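Local coordinates for protein LEC-6 (Caenorhabditis elegans, PDB 3VV1), which is a galectin that binds a disaccharide of galactose and fucose and probably recognises galactosides on glycans more generally, at residues R47-L52 with T111-S116; R25-N30 with S155-H160; D58-I63 with R78-A83. All coordinates share one frame; numbering follows the deposited sequence.

Contact 1: R47-L52 with T111-S116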
# COMPACT_ATOMS: atom_id res chain seq x y z
N ARG A 47 3.56 8.89 -8.41
CA ARG A 47 3.88 8.20 -9.62
C ARG A 47 3.16 6.86 -9.62
O ARG A 47 3.35 6.09 -8.68
CB ARG A 47 5.40 7.97 -9.76
CG ARG A 47 5.80 7.15 -10.98
CD ARG A 47 7.31 6.96 -11.10
NE ARG A 47 8.00 8.23 -11.18
CZ ARG A 47 8.46 8.73 -12.33
NH1 ARG A 47 8.31 8.04 -13.49
NH2 ARG A 47 9.03 9.91 -12.30
N LEU A 48 2.49 6.53 -10.72
CA LEU A 48 1.90 5.23 -10.91
C LEU A 48 2.67 4.56 -12.06
O LEU A 48 2.74 5.14 -13.15
CB LEU A 48 0.42 5.41 -11.35
CG LEU A 48 -0.26 4.11 -11.89
CD1 LEU A 48 -0.36 3.05 -10.77
CD2 LEU A 48 -1.67 4.51 -12.41
N ARG A 49 3.23 3.37 -11.83
CA ARG A 49 3.97 2.63 -12.83
C ARG A 49 3.22 1.33 -13.08
O ARG A 49 2.99 0.54 -12.11
CB ARG A 49 5.39 2.33 -12.38
CG ARG A 49 6.13 1.49 -13.43
CD ARG A 49 7.67 1.52 -13.28
NE ARG A 49 8.03 1.32 -11.89
CZ ARG A 49 7.90 0.16 -11.24
NH1 ARG A 49 7.45 -0.91 -11.90
NH2 ARG A 49 8.20 0.07 -9.95
N LEU A 50 2.89 1.07 -14.35
CA LEU A 50 2.18 -0.15 -14.75
C LEU A 50 3.03 -0.89 -15.73
O LEU A 50 3.61 -0.25 -16.62
CB LEU A 50 0.89 0.26 -15.44
CG LEU A 50 -0.09 1.03 -14.56
CD1 LEU A 50 -1.22 1.52 -15.47
CD2 LEU A 50 -0.65 0.15 -13.46
N VAL A 51 3.11 -2.22 -15.60
CA VAL A 51 3.72 -2.98 -16.72
C VAL A 51 2.53 -3.71 -17.31
O VAL A 51 1.81 -4.42 -16.57
CB VAL A 51 4.77 -3.97 -16.21
CG1 VAL A 51 5.26 -4.86 -17.39
CG2 VAL A 51 5.96 -3.17 -15.63
N LEU A 52 2.29 -3.47 -18.58
CA LEU A 52 1.03 -3.88 -19.24
C LEU A 52 1.28 -4.57 -20.56
O LEU A 52 2.29 -4.38 -21.21
CB LEU A 52 0.18 -2.62 -19.56
CG LEU A 52 -0.16 -1.56 -18.59
CD1 LEU A 52 -0.80 -0.39 -19.29
CD2 LEU A 52 -1.12 -2.23 -17.58
N THR A 111 5.98 -0.46 -20.21
CA THR A 111 5.99 0.18 -18.93
C THR A 111 5.38 1.56 -19.09
O THR A 111 5.91 2.41 -19.82
CB THR A 111 7.40 0.24 -18.34
OG1 THR A 111 7.87 -1.09 -18.06
CG2 THR A 111 7.40 1.08 -17.02
N LEU A 112 4.25 1.76 -18.45
CA LEU A 112 3.46 3.04 -18.59
C LEU A 112 3.43 3.72 -17.26
O LEU A 112 3.08 3.11 -16.24
CB LEU A 112 2.03 2.69 -19.05
CG LEU A 112 1.01 3.84 -19.06
CD1 LEU A 112 1.46 4.83 -20.12
CD2 LEU A 112 -0.43 3.28 -19.37
N GLU A 113 3.90 4.95 -17.25
CA GLU A 113 3.95 5.68 -15.96
C GLU A 113 3.20 6.99 -16.06
O GLU A 113 3.28 7.68 -17.07
CB GLU A 113 5.40 5.94 -15.58
CG GLU A 113 6.17 4.67 -15.44
CD GLU A 113 7.63 4.98 -15.22
OE1 GLU A 113 8.03 5.22 -14.02
OE2 GLU A 113 8.41 5.06 -16.25
N PHE A 114 2.52 7.34 -14.98
CA PHE A 114 1.87 8.64 -14.84
C PHE A 114 2.55 9.32 -13.62
O PHE A 114 2.76 8.69 -12.58
CB PHE A 114 0.39 8.42 -14.47
CG PHE A 114 -0.41 7.66 -15.54
CD1 PHE A 114 -0.37 6.27 -15.60
CD2 PHE A 114 -1.10 8.37 -16.54
CE1 PHE A 114 -1.06 5.56 -16.64
CE2 PHE A 114 -1.85 7.68 -17.53
CZ PHE A 114 -1.81 6.27 -17.57
N VAL A 115 2.80 10.61 -13.76
CA VAL A 115 3.47 11.37 -12.67
C VAL A 115 2.68 12.65 -12.51
O VAL A 115 2.50 13.40 -13.49
CB VAL A 115 4.93 11.74 -12.98
CG1 VAL A 115 5.58 12.39 -11.71
CG2 VAL A 115 5.69 10.48 -13.39
N SER A 116 2.18 12.93 -11.31
CA SER A 116 1.30 14.10 -11.11
C SER A 116 1.92 15.14 -10.24
O SER A 116 2.26 14.87 -9.09
CB SER A 116 0.05 13.64 -10.38
OG SER A 116 -0.79 14.76 -10.21

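Contact 2: R25-N30 with S155-H160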
# COMPACT_ATOMS: atom_id res chain seq x y z
N ARG A 25 5.90 -2.57 -0.26
CA ARG A 25 6.53 -1.92 -1.43
C ARG A 25 5.52 -1.20 -2.31
O ARG A 25 5.88 -0.65 -3.37
CB ARG A 25 7.45 -2.92 -2.20
CG ARG A 25 8.55 -3.48 -1.26
CD ARG A 25 9.67 -4.23 -1.98
NE ARG A 25 10.08 -3.49 -3.17
CZ ARG A 25 11.08 -2.63 -3.20
NH1 ARG A 25 11.81 -2.43 -2.11
NH2 ARG A 25 11.36 -2.00 -4.35
N ASN A 26 4.25 -1.13 -1.85
CA ASN A 26 3.17 -0.48 -2.63
C ASN A 26 3.11 -0.96 -4.08
O ASN A 26 2.92 -0.17 -5.02
CB ASN A 26 3.22 1.08 -2.52
CG ASN A 26 1.87 1.66 -2.13
OD1 ASN A 26 1.02 0.92 -1.70
ND2 ASN A 26 1.66 2.96 -2.29
N GLU A 27 3.32 -2.25 -4.25
CA GLU A 27 3.32 -2.83 -5.57
C GLU A 27 2.64 -4.17 -5.59
O GLU A 27 2.80 -4.98 -4.64
CB GLU A 27 4.74 -2.99 -6.08
CG GLU A 27 4.84 -3.48 -7.49
CD GLU A 27 6.27 -3.32 -7.96
OE1 GLU A 27 7.22 -3.54 -7.12
OE2 GLU A 27 6.39 -2.92 -9.17
N PHE A 28 1.89 -4.42 -6.67
CA PHE A 28 1.12 -5.68 -6.81
C PHE A 28 1.35 -6.29 -8.18
O PHE A 28 1.55 -5.58 -9.16
CB PHE A 28 -0.37 -5.39 -6.60
CG PHE A 28 -0.65 -4.79 -5.26
CD1 PHE A 28 -0.77 -5.61 -4.10
CD2 PHE A 28 -0.80 -3.38 -5.12
CE1 PHE A 28 -1.06 -5.05 -2.84
CE2 PHE A 28 -1.09 -2.85 -3.83
CZ PHE A 28 -1.17 -3.69 -2.70
N PHE A 29 1.38 -7.61 -8.19
CA PHE A 29 1.63 -8.37 -9.43
C PHE A 29 0.39 -9.16 -9.86
O PHE A 29 -0.35 -9.68 -9.02
CB PHE A 29 2.87 -9.27 -9.25
CG PHE A 29 4.11 -8.45 -9.03
CD1 PHE A 29 4.46 -8.01 -7.74
CD2 PHE A 29 4.90 -8.07 -10.12
CE1 PHE A 29 5.57 -7.21 -7.56
CE2 PHE A 29 6.01 -7.26 -9.94
CZ PHE A 29 6.34 -6.84 -8.65
N ASN A 30 0.19 -9.24 -11.18
CA ASN A 30 -0.95 -9.99 -11.75
C ASN A 30 -2.30 -9.68 -11.09
O ASN A 30 -3.03 -10.60 -10.75
CB ASN A 30 -0.66 -11.51 -11.74
CG ASN A 30 0.44 -11.88 -12.72
OD1 ASN A 30 1.42 -12.59 -12.37
ND2 ASN A 30 0.27 -11.46 -13.90
N SER A 155 2.03 -5.67 -13.55
CA SER A 155 2.37 -5.08 -12.20
C SER A 155 1.86 -3.69 -12.11
O SER A 155 1.70 -3.01 -13.15
CB SER A 155 3.89 -5.13 -11.92
OG SER A 155 4.64 -4.37 -12.87
N ALA A 156 1.55 -3.25 -10.89
CA ALA A 156 1.10 -1.88 -10.65
C ALA A 156 1.75 -1.37 -9.35
O ALA A 156 1.72 -2.11 -8.34
CB ALA A 156 -0.42 -1.85 -10.55
N HIS A 157 2.32 -0.14 -9.41
CA HIS A 157 3.08 0.41 -8.30
C HIS A 157 2.77 1.84 -8.14
O HIS A 157 2.70 2.55 -9.15
CB HIS A 157 4.58 0.25 -8.58
CG HIS A 157 5.48 1.02 -7.64
ND1 HIS A 157 6.42 1.98 -7.94
CD2 HIS A 157 5.51 0.88 -6.26
CE1 HIS A 157 7.01 2.37 -6.80
NE2 HIS A 157 6.44 1.73 -5.76
N VAL A 158 2.68 2.33 -6.89
CA VAL A 158 2.49 3.76 -6.63
C VAL A 158 3.61 4.20 -5.69
O VAL A 158 3.91 3.53 -4.67
CB VAL A 158 1.11 4.08 -6.01
CG1 VAL A 158 1.07 5.47 -5.34
CG2 VAL A 158 0.05 4.00 -7.09
N SER A 159 4.24 5.32 -6.02
CA SER A 159 5.10 5.95 -5.01
C SER A 159 4.61 7.35 -4.87
O SER A 159 4.35 8.02 -5.85
CB SER A 159 6.55 5.89 -5.44
OG SER A 159 6.68 6.58 -6.65
N HIS A 160 4.49 7.81 -3.65
CA HIS A 160 4.09 9.15 -3.40
C HIS A 160 5.30 10.01 -3.25
O HIS A 160 5.10 11.19 -3.43
CB HIS A 160 3.21 9.21 -2.16
CG HIS A 160 1.81 8.67 -2.41
ND1 HIS A 160 0.88 9.35 -3.15
CD2 HIS A 160 1.20 7.47 -2.02
CE1 HIS A 160 -0.27 8.55 -3.25
NE2 HIS A 160 -0.05 7.44 -2.52
O HOH W 1 4.77 -1.88 -11.70

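Contact 3: D58-I63 with R78-A83. With FUC (alpha-L-fucopyranose), chain C; GAL (beta-D-galactopyranose), chain B.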
# COMPACT_ATOMS: atom_id res chain seq x y z
N ASP A 58 -10.20 -6.93 -26.56
CA ASP A 58 -11.00 -5.76 -26.87
C ASP A 58 -10.12 -4.82 -27.67
O ASP A 58 -8.88 -4.83 -27.54
CB ASP A 58 -11.53 -5.03 -25.61
CG ASP A 58 -12.64 -4.01 -25.95
OD1 ASP A 58 -13.72 -4.42 -26.31
OD2 ASP A 58 -12.43 -2.79 -26.04
N SER A 59 -10.76 -3.95 -28.46
CA SER A 59 -10.02 -3.00 -29.27
C SER A 59 -9.55 -1.75 -28.49
O SER A 59 -8.86 -0.89 -29.08
CB SER A 59 -10.87 -2.54 -30.43
OG SER A 59 -12.09 -1.97 -30.01
N ARG A 60 -9.97 -1.64 -27.23
CA ARG A 60 -9.54 -0.52 -26.37
C ARG A 60 -9.20 -0.98 -24.99
O ARG A 60 -9.70 -1.96 -24.55
CB ARG A 60 -10.67 0.53 -26.24
CG ARG A 60 -11.12 1.05 -27.60
CD ARG A 60 -12.17 2.16 -27.44
NE ARG A 60 -12.54 2.65 -28.76
CZ ARG A 60 -13.48 3.58 -28.98
NH1 ARG A 60 -14.15 4.13 -27.94
NH2 ARG A 60 -13.80 3.93 -30.22
N PHE A 61 -8.43 -0.13 -24.27
CA PHE A 61 -8.32 -0.31 -22.84
C PHE A 61 -8.16 1.08 -22.27
O PHE A 61 -7.78 2.05 -22.96
CB PHE A 61 -7.13 -1.24 -22.41
CG PHE A 61 -5.74 -0.66 -22.63
CD1 PHE A 61 -5.13 0.14 -21.66
CD2 PHE A 61 -5.01 -0.99 -23.79
CE1 PHE A 61 -3.82 0.60 -21.85
CE2 PHE A 61 -3.71 -0.49 -24.00
CZ PHE A 61 -3.12 0.30 -23.01
N HIS A 62 -8.44 1.20 -20.98
CA HIS A 62 -8.22 2.53 -20.37
C HIS A 62 -7.75 2.41 -18.95
O HIS A 62 -7.95 1.38 -18.29
CB HIS A 62 -9.47 3.44 -20.48
CG HIS A 62 -10.66 2.91 -19.77
ND1 HIS A 62 -11.61 2.15 -20.38
CD2 HIS A 62 -11.04 3.01 -18.44
CE1 HIS A 62 -12.56 1.85 -19.51
NE2 HIS A 62 -12.21 2.36 -18.31
N ILE A 63 -7.12 3.52 -18.48
CA ILE A 63 -6.81 3.71 -17.06
C ILE A 63 -7.58 4.95 -16.64
O ILE A 63 -7.47 5.98 -17.30
CB ILE A 63 -5.30 3.95 -16.88
CG1 ILE A 63 -4.44 2.69 -17.13
CG2 ILE A 63 -5.06 4.39 -15.45
CD1 ILE A 63 -4.05 2.42 -18.52
N ARG A 78 -6.82 3.25 -28.07
CA ARG A 78 -7.85 2.79 -29.02
C ARG A 78 -7.16 2.19 -30.26
O ARG A 78 -6.64 2.91 -31.13
CB ARG A 78 -8.73 4.00 -29.44
CG ARG A 78 -9.42 4.66 -28.24
CD ARG A 78 -10.35 5.74 -28.75
NE ARG A 78 -11.14 6.30 -27.65
CZ ARG A 78 -12.10 7.21 -27.82
NH1 ARG A 78 -12.38 7.67 -29.05
NH2 ARG A 78 -12.79 7.65 -26.77
N PHE A 79 -7.15 0.87 -30.34
CA PHE A 79 -6.60 0.19 -31.53
C PHE A 79 -7.56 0.28 -32.71
O PHE A 79 -7.14 0.16 -33.85
CB PHE A 79 -6.25 -1.25 -31.14
CG PHE A 79 -5.17 -1.31 -30.10
CD1 PHE A 79 -3.82 -1.14 -30.46
CD2 PHE A 79 -5.49 -1.45 -28.71
CE1 PHE A 79 -2.84 -1.13 -29.46
CE2 PHE A 79 -4.50 -1.45 -27.72
CZ PHE A 79 -3.16 -1.28 -28.10
N ASP A 80 -8.86 0.51 -32.45
CA ASP A 80 -9.82 0.62 -33.53
C ASP A 80 -9.64 1.98 -34.23
O ASP A 80 -9.75 2.07 -35.45
CB ASP A 80 -11.28 0.44 -33.02
CG ASP A 80 -11.69 1.50 -31.96
OD1 ASP A 80 -10.82 1.90 -31.13
OD2 ASP A 80 -12.86 1.91 -31.98
N GLU A 81 -9.35 3.01 -33.44
CA GLU A 81 -9.15 4.37 -34.00
C GLU A 81 -7.67 4.72 -34.28
O GLU A 81 -7.40 5.74 -34.93
CB GLU A 81 -9.77 5.45 -33.14
CG GLU A 81 -11.28 5.33 -33.05
CD GLU A 81 -11.95 6.46 -32.32
OE1 GLU A 81 -11.31 7.18 -31.56
OE2 GLU A 81 -13.15 6.59 -32.51
N GLY A 82 -6.72 3.92 -33.80
CA GLY A 82 -5.29 4.25 -33.93
C GLY A 82 -4.91 5.53 -33.17
O GLY A 82 -4.20 6.38 -33.70
N ALA A 83 -5.34 5.63 -31.91
CA ALA A 83 -5.10 6.84 -31.14
C ALA A 83 -5.11 6.54 -29.68
O ALA A 83 -5.70 5.53 -29.26
CB ALA A 83 -6.18 7.87 -31.42
C1 FUC C . -16.78 7.79 -30.33
C2 FUC C . -15.36 8.45 -30.01
C3 FUC C . -15.52 9.68 -29.06
C4 FUC C . -16.56 9.48 -27.93
C5 FUC C . -17.98 9.39 -28.53
C6 FUC C . -18.92 9.16 -27.36
O1 FUC C . -17.00 7.70 -31.73
O2 FUC C . -14.43 8.71 -31.22
O3 FUC C . -14.26 9.81 -28.49
O4 FUC C . -16.26 8.21 -27.15
O5 FUC C . -17.99 8.24 -29.46
C1 GAL B . -16.19 8.26 -25.74
C2 GAL B . -16.07 6.80 -25.21
C3 GAL B . -15.82 6.80 -23.75
C4 GAL B . -14.61 7.70 -23.44
C5 GAL B . -14.85 9.09 -24.06
C6 GAL B . -13.68 10.05 -23.77
O2 GAL B . -17.28 6.13 -25.48
O3 GAL B . -15.48 5.46 -23.31
O4 GAL B . -13.41 7.11 -23.98
O5 GAL B . -15.00 8.98 -25.43
O6 GAL B . -13.96 11.32 -24.38
O HOH W 2 -14.54 0.05 -29.66

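Contact 1: R47-L52 with T111-S116
Arg47 and Glu113 reach for each other across two antiparallel strands at the middle of a sheet of the galectin beta-sandwich. Arg47 NH1 donates to Glu113 OE1 over 2.9 Å in a salt bridge, but the meeting is not flat: the oxygen is approached from above its carboxylate plane, and the two planes stand 51° apart. A bend at chi3 (-59°) in an otherwise extended arginine turns the guanidinium back over the neighbouring strand, where Val115 CG2 sits over the centre of one face, 3.4 Å from Arg47 CZ. On the same side of the sheet Arg49 runs beside Glu113, its CG 3.8 Å from Glu113 CG, and its CD rests against Thr111 CG2. The residues between these point to the opposite, buried side. There Leu48 CD2 lies 3.9 Å from Phe114 CD1, Leu50 CD1 comes to the rim of the Phe114 ring, and Leu52 CD1 packs on Leu112 CD2. Ile63 of the facing sheet meets Leu50 and Leu112, while Phe75 meets the Phe114 ring edge-to-face. Alternation of this kind is what lets one strand pair present a mixed, partly charged outer face and a hydrophobic core at once. Holding it in register are two hydrogen-bonded pairs, Leu48 with Phe114 and Leu50 with Leu112; in the second, Leu50 N donates to Leu112 O at 2.8 Å.

Contact 2: R25-N30 with S155-H160
Asn26 and Val158 start the pairing of the edge strand 27-29 with the C-terminal strand 151-159, an antiparallel addition to one sheet of the galectin beta-sandwich. Asn26 has the most surface buried here, and it works through both backbone and side chain. Its carbonyl O accepts from Val158 N at 3.1 Å, and its amide ND2 reaches back to Val158 O in a weak bond, with an angle at the hydrogen of 136°. The Asn26 side chain runs alongside that of Val158, pointing the same way. The same ND2 also donates to the carbonyl oxygen of Phe24 of the second subunit, so this amide joins the strand pair to the dimer contact, where the two copies of Asn26 pack on each other.

Ser155, at the other end, buries nearly as much. Its CB lies 3.6 Å from Phe29 CD2 and as close to CE2. Its hydroxyl, at chi1 62°, stands between the backbone N and the carbonyl carbon and donates to a water, which in turn donates to Glu27 OE2 and so bridges the strands.

His157, the partner of Glu27 in a non-hydrogen-bonded pair, comes between. The Glu27 chain crosses it, with OE2 3.7 Å from His157 CB and the carboxylate turned 43° from the ring. With CG anti to the backbone N, the imidazole is carried back along the edge strand toward Arg25, with Asn26 O at the ring edge, near its plane, 3.1 Å from His157 CD2.

Contact 3: D58-I63 with R78-A83
Two arginines with nearly identical torsions, Arg60 (chi1 -57°) and Arg78 (chi1 -58°), leave adjacent backbones with CG opposite the carbonyl carbon and run fully extended to NE, which brings their guanidinium groups one above the other. The planes are only 5° apart and their centres 4.1 Å. Asp80 and Glu81 probably offset the two like charges. Asp80 takes Arg60 side-on: NE donates to OD1 at 3.0 Å and NH2 to OD2 at 2.8 Å, the latter on the syn lone pair. Glu81 OE2 lies 3.6 Å from Arg60 NH2 in a longer salt bridge, while Glu81 OE1 receives Arg78 NH1 at 2.8 Å, within the guanidinium plane, and is also paired with Arg99.

Nearby bonds shape the two backbones. Phe79 N donates to Ser59 O, Asp58 OD2 closes an Asx turn on Arg60 N, and Gly82 with Ala83 forms a G1 bulge against Arg78 where the chain turns into strand 83-90. The Phe79 ring meets Phe61 rim to rim.

In this galectin pocket Arg78 spends its outer edge on sugar: NH2 donates to galactose O4 at 2.9 Å, and both NH1 and NH2 reach fucose O3. Fucose O2 donates to Glu81 OE2. Glu81, with Asn76 OD1 accepting from Arg78 NE, thus probably fixes the rotation of the Arg78 guanidinium, its N-H groups aimed at both sugars, as befits a site that reads galactose and fucose together.

Overall arrangement
The three contacts share one galectin beta-sandwich. Contacts 1 and 2, with centres about 10 Å apart, lie in the same six-stranded sheet: strands 46-54 and 151-159 are neighbours, joined by probable backbone hydrogen bonds such as Arg49 N to His157 O. Contact 3 belongs to the opposing sheet, about 18 Å from contact 1 between centres, and its Phe61 and Ile63 pack against Leu50, Leu52, Leu112 and Phe114 across the core. Contacts 2 and 3, about 24 Å apart between centres, do not touch. Along the chain, contact 2 encloses contact 1, which encloses contact 3. The dimer-facing edge and the sugar pocket thus occupy opposite sides of the chain's centre, with contact 1 linking them.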